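PDB 2EB0: manganese-dependent inorganic pyrophosphatase from Methanocaldococcus jannaschii, which hydrolyses inorganic pyrophosphate to two phosphate ions, as a family II (DHH-type) pyrophosphatase that uses two manganese ions per subunit. Local coordinates for residues L150-T155 and E182-K187; S188-L193 and I199-K204; K235-K240 and I249-T254. All blocks are in the same frame, centred on the assembly; numbering follows the deposited sequence.

Contact 1: L150-T155 and E182-K187; sequences LFKSPT and EILKAK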
loop_
_atom_site.group_PDB
_atom_site.type_symbol
_atom_site.label_atom_id
_atom_site.label_comp_id
_atom_site.label_asym_id
_atom_site.label_seq_id
_atom_site.Cartn_x
_atom_site.Cartn_y
_atom_site.Cartn_z
ATOM N N LEU B 150 -6.624 4.407 24.859
ATOM C CA LEU B 150 -7.973 4.679 25.329
ATOM C C LEU B 150 -8.589 5.864 24.590
ATOM O O LEU B 150 -9.123 6.790 25.201
ATOM C CB LEU B 150 -7.983 4.938 26.837
ATOM C CG LEU B 150 -9.092 4.237 27.636
ATOM C CD1 LEU B 150 -9.342 5.010 28.920
ATOM C CD2 LEU B 150 -10.375 4.163 26.837
ATOM N N PHE B 151 -8.487 5.833 23.267
ATOM C CA PHE B 151 -9.056 6.865 22.411
ATOM C C PHE B 151 -8.519 8.274 22.658
ATOM O O PHE B 151 -9.168 9.256 22.312
ATOM C CB PHE B 151 -10.576 6.859 22.563
ATOM C CG PHE B 151 -11.166 5.478 22.602
ATOM C CD1 PHE B 151 -11.785 5.005 23.754
ATOM C CD2 PHE B 151 -11.091 4.645 21.488
ATOM C CE1 PHE B 151 -12.322 3.716 23.796
ATOM C CE2 PHE B 151 -11.620 3.364 21.514
ATOM C CZ PHE B 151 -12.238 2.894 22.672
ATOM N N LYS B 152 -7.328 8.372 23.242
ATOM C CA LYS B 152 -6.734 9.673 23.507
ATOM C C LYS B 152 -5.848 10.102 22.345
ATOM O O LYS B 152 -5.734 11.287 22.039
ATOM C CB LYS B 152 -5.922 9.627 24.801
ATOM C CG LYS B 152 -6.767 9.304 26.017
ATOM C CD LYS B 152 -5.951 9.307 27.293
ATOM C CE LYS B 152 -6.868 9.150 28.492
ATOM N NZ LYS B 152 -6.155 9.324 29.787
ATOM N N SER B 153 -5.225 9.130 21.691
ATOM C CA SER B 153 -4.348 9.418 20.564
ATOM C C SER B 153 -5.105 9.994 19.369
ATOM O O SER B 153 -6.262 9.649 19.124
ATOM C CB SER B 153 -3.620 8.148 20.133
ATOM O OG SER B 153 -2.946 8.361 18.912
ATOM N N PRO B 154 -4.458 10.889 18.608
ATOM C CA PRO B 154 -5.113 11.486 17.442
ATOM C C PRO B 154 -5.354 10.509 16.292
ATOM O O PRO B 154 -5.970 10.870 15.291
ATOM C CB PRO B 154 -4.182 12.641 17.072
ATOM C CG PRO B 154 -2.857 12.176 17.546
ATOM C CD PRO B 154 -3.182 11.564 18.888
ATOM N N THR B 155 -4.867 9.277 16.421
ATOM C CA THR B 155 -5.105 8.273 15.388
ATOM C C THR B 155 -6.516 7.734 15.600
ATOM O O THR B 155 -7.110 7.120 14.707
ATOM C CB THR B 155 -4.153 7.080 15.499
ATOM O OG1 THR B 155 -4.187 6.569 16.840
ATOM C CG2 THR B 155 -2.741 7.486 15.115
ATOM N N GLU B 182 -6.991 -0.046 33.224
ATOM C CA GLU B 182 -6.096 -1.158 33.529
ATOM C C GLU B 182 -4.995 -1.236 32.473
ATOM O O GLU B 182 -3.808 -1.340 32.788
ATOM C CB GLU B 182 -6.895 -2.462 33.561
ATOM C CG GLU B 182 -6.737 -3.219 34.855
ATOM C CD GLU B 182 -6.910 -2.317 36.057
ATOM O OE1 GLU B 182 -8.052 -1.893 36.323
ATOM O OE2 GLU B 182 -5.899 -2.017 36.727
ATOM N N ILE B 183 -5.398 -1.178 31.212
ATOM C CA ILE B 183 -4.439 -1.217 30.128
ATOM C C ILE B 183 -3.471 -0.041 30.257
ATOM O O ILE B 183 -2.262 -0.204 30.072
ATOM C CB ILE B 183 -5.166 -1.202 28.759
ATOM C CG1 ILE B 183 -5.874 -2.550 28.556
ATOM C CG2 ILE B 183 -4.184 -0.909 27.636
ATOM C CD1 ILE B 183 -6.650 -2.683 27.269
ATOM N N LEU B 184 -3.985 1.135 30.603
ATOM C CA LEU B 184 -3.120 2.307 30.758
ATOM C C LEU B 184 -2.149 2.106 31.914
ATOM O O LEU B 184 -1.011 2.570 31.862
ATOM C CB LEU B 184 -3.944 3.582 30.995
ATOM C CG LEU B 184 -4.869 4.056 29.872
ATOM C CD1 LEU B 184 -5.401 5.441 30.216
ATOM C CD2 LEU B 184 -4.114 4.106 28.554
ATOM N N LYS B 185 -2.591 1.415 32.961
ATOM C CA LYS B 185 -1.708 1.163 34.094
ATOM C C LYS B 185 -0.671 0.111 33.696
ATOM O O LYS B 185 0.423 0.052 34.259
ATOM C CB LYS B 185 -2.515 0.702 35.311
ATOM C CG LYS B 185 -3.359 1.818 35.923
ATOM C CD LYS B 185 -3.938 1.409 37.267
ATOM C CE LYS B 185 -4.684 2.565 37.919
ATOM N NZ LYS B 185 -5.062 2.273 39.333
ATOM N N ALA B 186 -1.021 -0.700 32.702
ATOM C CA ALA B 186 -0.122 -1.740 32.208
ATOM C C ALA B 186 1.024 -1.120 31.407
ATOM O O ALA B 186 2.169 -1.554 31.512
ATOM C CB ALA B 186 -0.893 -2.741 31.345
ATOM N N LYS B 187 0.719 -0.105 30.603
ATOM C CA LYS B 187 1.763 0.557 29.829
ATOM C C LYS B 187 2.713 1.242 30.803
ATOM O O LYS B 187 3.925 1.216 30.637
ATOM C CB LYS B 187 1.160 1.606 28.895
ATOM C CG LYS B 187 0.319 1.041 27.760
ATOM C CD LYS B 187 -0.138 2.144 26.817
ATOM C CE LYS B 187 -0.644 1.581 25.489
ATOM N NZ LYS B 187 -1.854 0.739 25.641
#
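Leu184, on helix 176-188, meets Leu150 and Lys152 of the loop that leads from helix 134-148 to helix 158-171. In this DHH-family pyrophosphatase that loop follows closely on Asp147, a ligand of one of the two manganese ions, and the side chain of Leu150 lies about 10 Å from that of Asp147. The close part of the contact is a small one, resting on a single methyl, Leu184 CD1. Leu150 CD1 comes up to it at 4.2 Å, the two leucine side chains crossing at about a right angle. Leu150 and Phe151 both have left-handed backbone conformations. Leu150 and Leu184 are both buried, and Leu150 also touches Glu177, about two turns earlier on the same helix as Leu184. Lys187 is buried as well and holds its charge within the fold: its NZ forms a salt bridge with Glu38 OE1 and a hydrogen bond with Ser146 O. In the loop, the hydroxyls Ser153 OG and Thr155 OG1 are hydrogen-bonded to each other at 3.0 Å.

The looser side belongs to Lys152, which stays partly exposed while its side chain also lies against Ile256 and Met257. Its chain is extended beyond CG (chi2 -178°, chi3 173°), which carries the ammonium group alongside Leu184. This is a van der Waals approach without polar character: Lys152 NZ lies 4.0 Å from Leu184 CD1, the same methyl that Leu150 CD1 touches.

Contact 2: S188-L193 and I199-K204; sequences SVVGKL and INMDFK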
loop_
_atom_site.group_PDB
_atom_site.type_symbol
_atom_site.label_atom_id
_atom_site.label_comp_id
_atom_site.label_asym_id
_atom_site.label_seq_id
_atom_site.Cartn_x
_atom_site.Cartn_y
_atom_site.Cartn_z
ATOM N N SER B 188 2.138 1.831 31.844
ATOM C CA SER B 188 2.909 2.552 32.845
ATOM C C SER B 188 3.961 1.719 33.585
ATOM O O SER B 188 5.016 2.240 33.935
ATOM C CB SER B 188 1.955 3.189 33.858
ATOM O OG SER B 188 0.966 3.972 33.207
ATOM N N VAL B 189 3.693 0.437 33.824
ATOM C CA VAL B 189 4.668 -0.380 34.554
ATOM C C VAL B 189 6.021 -0.428 33.845
ATOM O O VAL B 189 7.042 -0.689 34.476
ATOM C CB VAL B 189 4.173 -1.840 34.786
ATOM C CG1 VAL B 189 2.813 -1.835 35.471
ATOM C CG2 VAL B 189 4.122 -2.594 33.476
ATOM N N VAL B 190 6.025 -0.174 32.538
ATOM C CA VAL B 190 7.271 -0.186 31.770
ATOM C C VAL B 190 8.201 0.846 32.376
ATOM O O VAL B 190 9.421 0.695 32.345
ATOM C CB VAL B 190 7.038 0.172 30.283
ATOM C CG1 VAL B 190 8.347 0.070 29.517
ATOM C CG2 VAL B 190 5.999 -0.768 29.674
ATOM N N GLY B 191 7.605 1.896 32.932
ATOM C CA GLY B 191 8.379 2.951 33.556
ATOM C C GLY B 191 9.154 2.423 34.744
ATOM O O GLY B 191 10.212 2.951 35.085
ATOM N N LYS B 192 8.623 1.376 35.371
ATOM C CA LYS B 192 9.257 0.760 36.534
ATOM C C LYS B 192 10.454 -0.114 36.166
ATOM O O LYS B 192 11.246 -0.474 37.033
ATOM C CB LYS B 192 8.254 -0.108 37.290
ATOM C CG LYS B 192 7.112 0.641 37.942
ATOM C CD LYS B 192 6.065 -0.349 38.441
ATOM C CE LYS B 192 4.922 0.352 39.139
ATOM N NZ LYS B 192 5.387 0.985 40.400
ATOM N N LEU B 193 10.574 -0.462 34.886
ATOM C CA LEU B 193 11.660 -1.323 34.433
ATOM C C LEU B 193 12.992 -0.586 34.305
ATOM O O LEU B 193 13.043 0.642 34.317
ATOM C CB LEU B 193 11.285 -1.960 33.093
ATOM C CG LEU B 193 9.888 -2.599 33.056
ATOM C CD1 LEU B 193 9.607 -3.117 31.657
ATOM C CD2 LEU B 193 9.793 -3.729 34.090
ATOM N N ILE B 199 13.965 1.050 26.895
ATOM C CA ILE B 199 14.404 1.412 25.565
ATOM C C ILE B 199 13.988 0.403 24.505
ATOM O O ILE B 199 13.481 0.773 23.450
ATOM C CB ILE B 199 15.936 1.578 25.533
ATOM C CG1 ILE B 199 16.306 2.938 26.118
ATOM C CG2 ILE B 199 16.462 1.422 24.109
ATOM C CD1 ILE B 199 17.785 3.141 26.296
ATOM N N ASN B 200 14.185 -0.874 24.794
ATOM C CA ASN B 200 13.859 -1.914 23.831
ATOM C C ASN B 200 12.402 -2.342 23.780
ATOM O O ASN B 200 11.964 -2.934 22.794
ATOM C CB ASN B 200 14.738 -3.143 24.086
ATOM C CG ASN B 200 16.212 -2.859 23.866
ATOM O OD1 ASN B 200 16.592 -2.194 22.900
ATOM N ND2 ASN B 200 17.051 -3.378 24.753
ATOM N N MET B 201 11.647 -2.044 24.829
ATOM C CA MET B 201 10.252 -2.448 24.877
ATOM C C MET B 201 9.441 -2.046 23.649
ATOM O O MET B 201 8.667 -2.843 23.129
ATOM C CB MET B 201 9.581 -1.885 26.133
ATOM C CG MET B 201 8.250 -2.545 26.461
ATOM S SD MET B 201 8.416 -4.328 26.776
ATOM C CE MET B 201 9.041 -4.299 28.451
ATOM N N ASP B 202 9.617 -0.817 23.178
ATOM C CA ASP B 202 8.844 -0.355 22.029
ATOM C C ASP B 202 9.657 0.516 21.082
ATOM O O ASP B 202 9.248 1.615 20.725
ATOM C CB ASP B 202 7.605 0.401 22.528
ATOM C CG ASP B 202 6.707 0.869 21.403
ATOM O OD1 ASP B 202 6.491 0.098 20.446
ATOM O OD2 ASP B 202 6.203 2.007 21.484
ATOM N N PHE B 203 10.806 0.003 20.662
ATOM C CA PHE B 203 11.686 0.732 19.765
ATOM C C PHE B 203 11.442 0.311 18.320
ATOM O O PHE B 203 11.466 -0.879 18.002
ATOM C CB PHE B 203 13.143 0.455 20.136
ATOM C CG PHE B 203 14.092 1.513 19.685
ATOM C CD1 PHE B 203 14.467 2.538 20.548
ATOM C CD2 PHE B 203 14.600 1.505 18.391
ATOM C CE1 PHE B 203 15.334 3.546 20.127
ATOM C CE2 PHE B 203 15.471 2.511 17.959
ATOM C CZ PHE B 203 15.837 3.534 18.830
ATOM N N LYS B 204 11.209 1.288 17.451
ATOM C CA LYS B 204 10.971 1.018 16.036
ATOM C C LYS B 204 12.103 1.599 15.199
ATOM O O LYS B 204 12.582 2.700 15.468
ATOM C CB LYS B 204 9.643 1.638 15.591
ATOM C CG LYS B 204 8.415 0.881 16.028
ATOM C CD LYS B 204 7.765 0.181 14.841
ATOM C CE LYS B 204 6.559 -0.651 15.267
ATOM N NZ LYS B 204 5.507 0.176 15.915
#
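Flat groups play no part where Met201 meets Val190 and Leu193; no ring, amide or carboxylate presents a face or an edge across this contact. The nearby planar side chains are engaged elsewhere: the ring of Phe203 receives Lys240 in a cation-pi interaction, and the carboxylate of Asp202 forms a salt bridge with Arg293.

What remains is purely apolar. Met201 sends CG anti to its own nitrogen (chi1 -165°) and then bends at both chi2 (61°) and chi3 (79°), a hooked shape that brings different parts of the chain to different partners. The root of the hook takes Val190, whose CG1 packs against Met201 CG at 4.0 Å and lies almost as near to CB. The tip takes Leu193: Met201 CE and Leu193 CD1 are only 3.5 Å apart, tighter than usual van der Waals contact, with the two side chains at about a right angle. Both partners stand on one turn of backbone, closed by the bond from Leu193 N to Val190 O at 3.0 Å. Val190 is buried against Val218, whereas Leu193 and Met201 are partly exposed.

Met201 also touches Asn36 and Pro37 and lies about 12 Å from a bound manganese ion. The arrangement thus belongs to the junction between the DHH and DHHA2 domains, whose interface holds the active site in family II pyrophosphatases.

Contact 3: K235-K240 and I249-T254; sequences KLLEEK and IVFLIT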
loop_
_atom_site.group_PDB
_atom_site.type_symbol
_atom_site.label_atom_id
_atom_site.label_comp_id
_atom_site.label_asym_id
_atom_site.label_seq_id
_atom_site.Cartn_x
_atom_site.Cartn_y
_atom_site.Cartn_z
ATOM N N LYS B 235 22.140 8.102 27.922
ATOM C CA LYS B 235 23.471 7.538 27.741
ATOM C C LYS B 235 23.367 6.277 26.888
ATOM O O LYS B 235 24.091 6.123 25.894
ATOM C CB LYS B 235 24.105 7.200 29.093
ATOM C CG LYS B 235 25.532 6.676 28.980
ATOM C CD LYS B 235 26.107 6.249 30.326
ATOM C CE LYS B 235 26.286 7.421 31.276
ATOM N NZ LYS B 235 26.860 6.974 32.578
ATOM N N LEU B 236 22.454 5.380 27.265
ATOM C CA LEU B 236 22.274 4.148 26.511
ATOM C C LEU B 236 21.894 4.442 25.058
ATOM O O LEU B 236 22.357 3.763 24.135
ATOM C CB LEU B 236 21.220 3.254 27.178
ATOM C CG LEU B 236 21.621 2.606 28.517
ATOM C CD1 LEU B 236 20.456 1.805 29.083
ATOM C CD2 LEU B 236 22.812 1.695 28.319
ATOM N N LEU B 237 21.067 5.458 24.842
ATOM C CA LEU B 237 20.667 5.792 23.481
ATOM C C LEU B 237 21.855 6.334 22.678
ATOM O O LEU B 237 21.914 6.175 21.456
ATOM C CB LEU B 237 19.515 6.803 23.496
ATOM C CG LEU B 237 18.165 6.322 24.067
ATOM C CD1 LEU B 237 17.140 7.433 23.939
ATOM C CD2 LEU B 237 17.672 5.089 23.325
ATOM N N GLU B 238 22.803 6.964 23.368
ATOM C CA GLU B 238 23.981 7.506 22.707
ATOM C C GLU B 238 24.852 6.363 22.235
ATOM O O GLU B 238 25.462 6.433 21.169
ATOM C CB GLU B 238 24.776 8.403 23.659
ATOM C CG GLU B 238 24.112 9.737 23.941
ATOM C CD GLU B 238 24.970 10.656 24.792
ATOM O OE1 GLU B 238 25.248 10.307 25.958
ATOM O OE2 GLU B 238 25.368 11.730 24.295
ATOM N N GLU B 239 24.897 5.308 23.043
ATOM C CA GLU B 239 25.673 4.112 22.741
ATOM C C GLU B 239 25.025 3.342 21.602
ATOM O O GLU B 239 25.705 2.858 20.700
ATOM C CB GLU B 239 25.763 3.212 23.977
ATOM C CG GLU B 239 26.661 3.748 25.077
ATOM C CD GLU B 239 28.128 3.732 24.688
ATOM O OE1 GLU B 239 28.963 4.208 25.486
ATOM O OE2 GLU B 239 28.448 3.240 23.585
ATOM N N LYS B 240 23.702 3.227 21.658
ATOM C CA LYS B 240 22.951 2.519 20.634
ATOM C C LYS B 240 23.142 3.212 19.290
ATOM O O LYS B 240 23.289 2.561 18.254
ATOM C CB LYS B 240 21.466 2.502 20.993
ATOM C CG LYS B 240 20.594 1.746 20.013
ATOM C CD LYS B 240 19.137 1.693 20.493
ATOM C CE LYS B 240 18.265 0.895 19.532
ATOM N NZ LYS B 240 18.715 -0.524 19.447
ATOM N N ILE B 249 18.154 9.180 16.524
ATOM C CA ILE B 249 17.295 8.454 17.453
ATOM C C ILE B 249 16.474 9.445 18.279
ATOM O O ILE B 249 16.998 10.439 18.795
ATOM C CB ILE B 249 18.098 7.544 18.422
ATOM C CG1 ILE B 249 18.635 6.322 17.670
ATOM C CG2 ILE B 249 17.199 7.092 19.574
ATOM C CD1 ILE B 249 19.356 5.315 18.551
ATOM N N VAL B 250 15.179 9.167 18.367
ATOM C CA VAL B 250 14.230 9.982 19.115
ATOM C C VAL B 250 13.484 9.024 20.039
ATOM O O VAL B 250 13.000 7.981 19.593
ATOM C CB VAL B 250 13.207 10.656 18.171
ATOM C CG1 VAL B 250 12.140 11.388 18.979
ATOM C CG2 VAL B 250 13.920 11.606 17.225
ATOM N N PHE B 251 13.422 9.360 21.325
ATOM C CA PHE B 251 12.717 8.530 22.288
ATOM C C PHE B 251 11.623 9.373 22.906
ATOM O O PHE B 251 11.893 10.417 23.510
ATOM C CB PHE B 251 13.640 8.042 23.389
ATOM C CG PHE B 251 13.056 6.925 24.197
ATOM C CD1 PHE B 251 13.071 5.624 23.711
ATOM C CD2 PHE B 251 12.455 7.177 25.427
ATOM C CE1 PHE B 251 12.497 4.586 24.437
ATOM C CE2 PHE B 251 11.877 6.147 26.159
ATOM C CZ PHE B 251 11.898 4.847 25.661
ATOM N N LEU B 252 10.390 8.907 22.759
ATOM C CA LEU B 252 9.238 9.629 23.267
ATOM C C LEU B 252 8.788 9.207 24.659
ATOM O O LEU B 252 8.341 8.072 24.865
ATOM C CB LEU B 252 8.061 9.466 22.300
ATOM C CG LEU B 252 8.346 9.842 20.849
ATOM C CD1 LEU B 252 7.173 9.432 19.969
ATOM C CD2 LEU B 252 8.632 11.330 20.743
ATOM N N ILE B 253 8.923 10.117 25.619
ATOM C CA ILE B 253 8.447 9.848 26.969
ATOM C C ILE B 253 7.047 10.446 26.903
ATOM O O ILE B 253 6.876 11.649 27.046
ATOM C CB ILE B 253 9.267 10.583 28.029
ATOM C CG1 ILE B 253 10.707 10.074 28.007
ATOM C CG2 ILE B 253 8.642 10.370 29.403
ATOM C CD1 ILE B 253 11.641 10.797 28.984
ATOM N N THR B 254 6.058 9.601 26.643
ATOM C CA THR B 254 4.678 10.047 26.493
ATOM C C THR B 254 3.867 10.130 27.794
ATOM O O THR B 254 3.666 9.143 28.510
ATOM C CB THR B 254 3.959 9.149 25.459
ATOM O OG1 THR B 254 4.630 9.271 24.197
ATOM C CG2 THR B 254 2.503 9.546 25.293
#
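Leu237 and Lys240 of helix 230-243 pack on Ile249 and Phe251 of strand 248-255 in a buried helix-on-sheet contact of the DHHA2 domain. The helix lies in the beta-alpha-beta crossover that joins strand 211-220 to its parallel neighbour 248-255 in a mixed five-stranded sheet. Helix and strand run roughly antiparallel, at 149° between their directions, with the axes of the two short segments 9.7 Å apart, a spacing that lets the intervening side chains fill the layer.

Two helix residues three apart face two strand residues two apart. Leu237 makes the larger part of the helix's contribution, with 70 Å² buried by the strand against 21 Å² for Lys240. Its CD1 approaches Phe251 CB at 3.6 Å and lies farther, 4.1 Å, from Phe251 CG, meeting the ring obliquely. The two side chains cross at about a right angle. The Phe251 side chain also touches Ile198 of helix 195-201 and Val218 of strand 211-220. The other methyl, Leu237 CD2, lies 4.3 Å from Ile249 CG2. Leu264 and Val266 of the neighbouring strand 260-267 and Ile199 of helix 195-201 also touch this leucine. Val250, between the two facing strand residues, points away toward the other face of the sheet.

At the other end, Lys240 contributes its aliphatic part. Its side chain crosses that of Ile249 at about a right angle, and the charged end has a partner of its own, NZ forming a salt bridge with Glu244. Ile249 CD1 sits beneath this chain, 4.1 Å from Lys240 CG and 4.0 Å from the carbonyl oxygen Leu237 O.

All three contacts rest mainly on apolar side chains, with a lysine ammonium beside a leucine methyl in contact 1 and a lysine's aliphatic chain in contact 3. Contact 1 joins the loop after Asp147 to helix 176-188 and is mostly buried. Contact 2 joins the turn following that helix to helix 195-201; it is partly open, and its chemistry is that of a bent methionine between two aliphatic residues. Contact 3, the largest, packs helix 230-243 on the sheet in the core of the DHHA2 domain, away from the metal site. Contacts 2 and 3 touch directly, Ile199 CD1 packing on Leu237 CD2 at 3.6 Å, whereas contacts 1 and 3 stay apart.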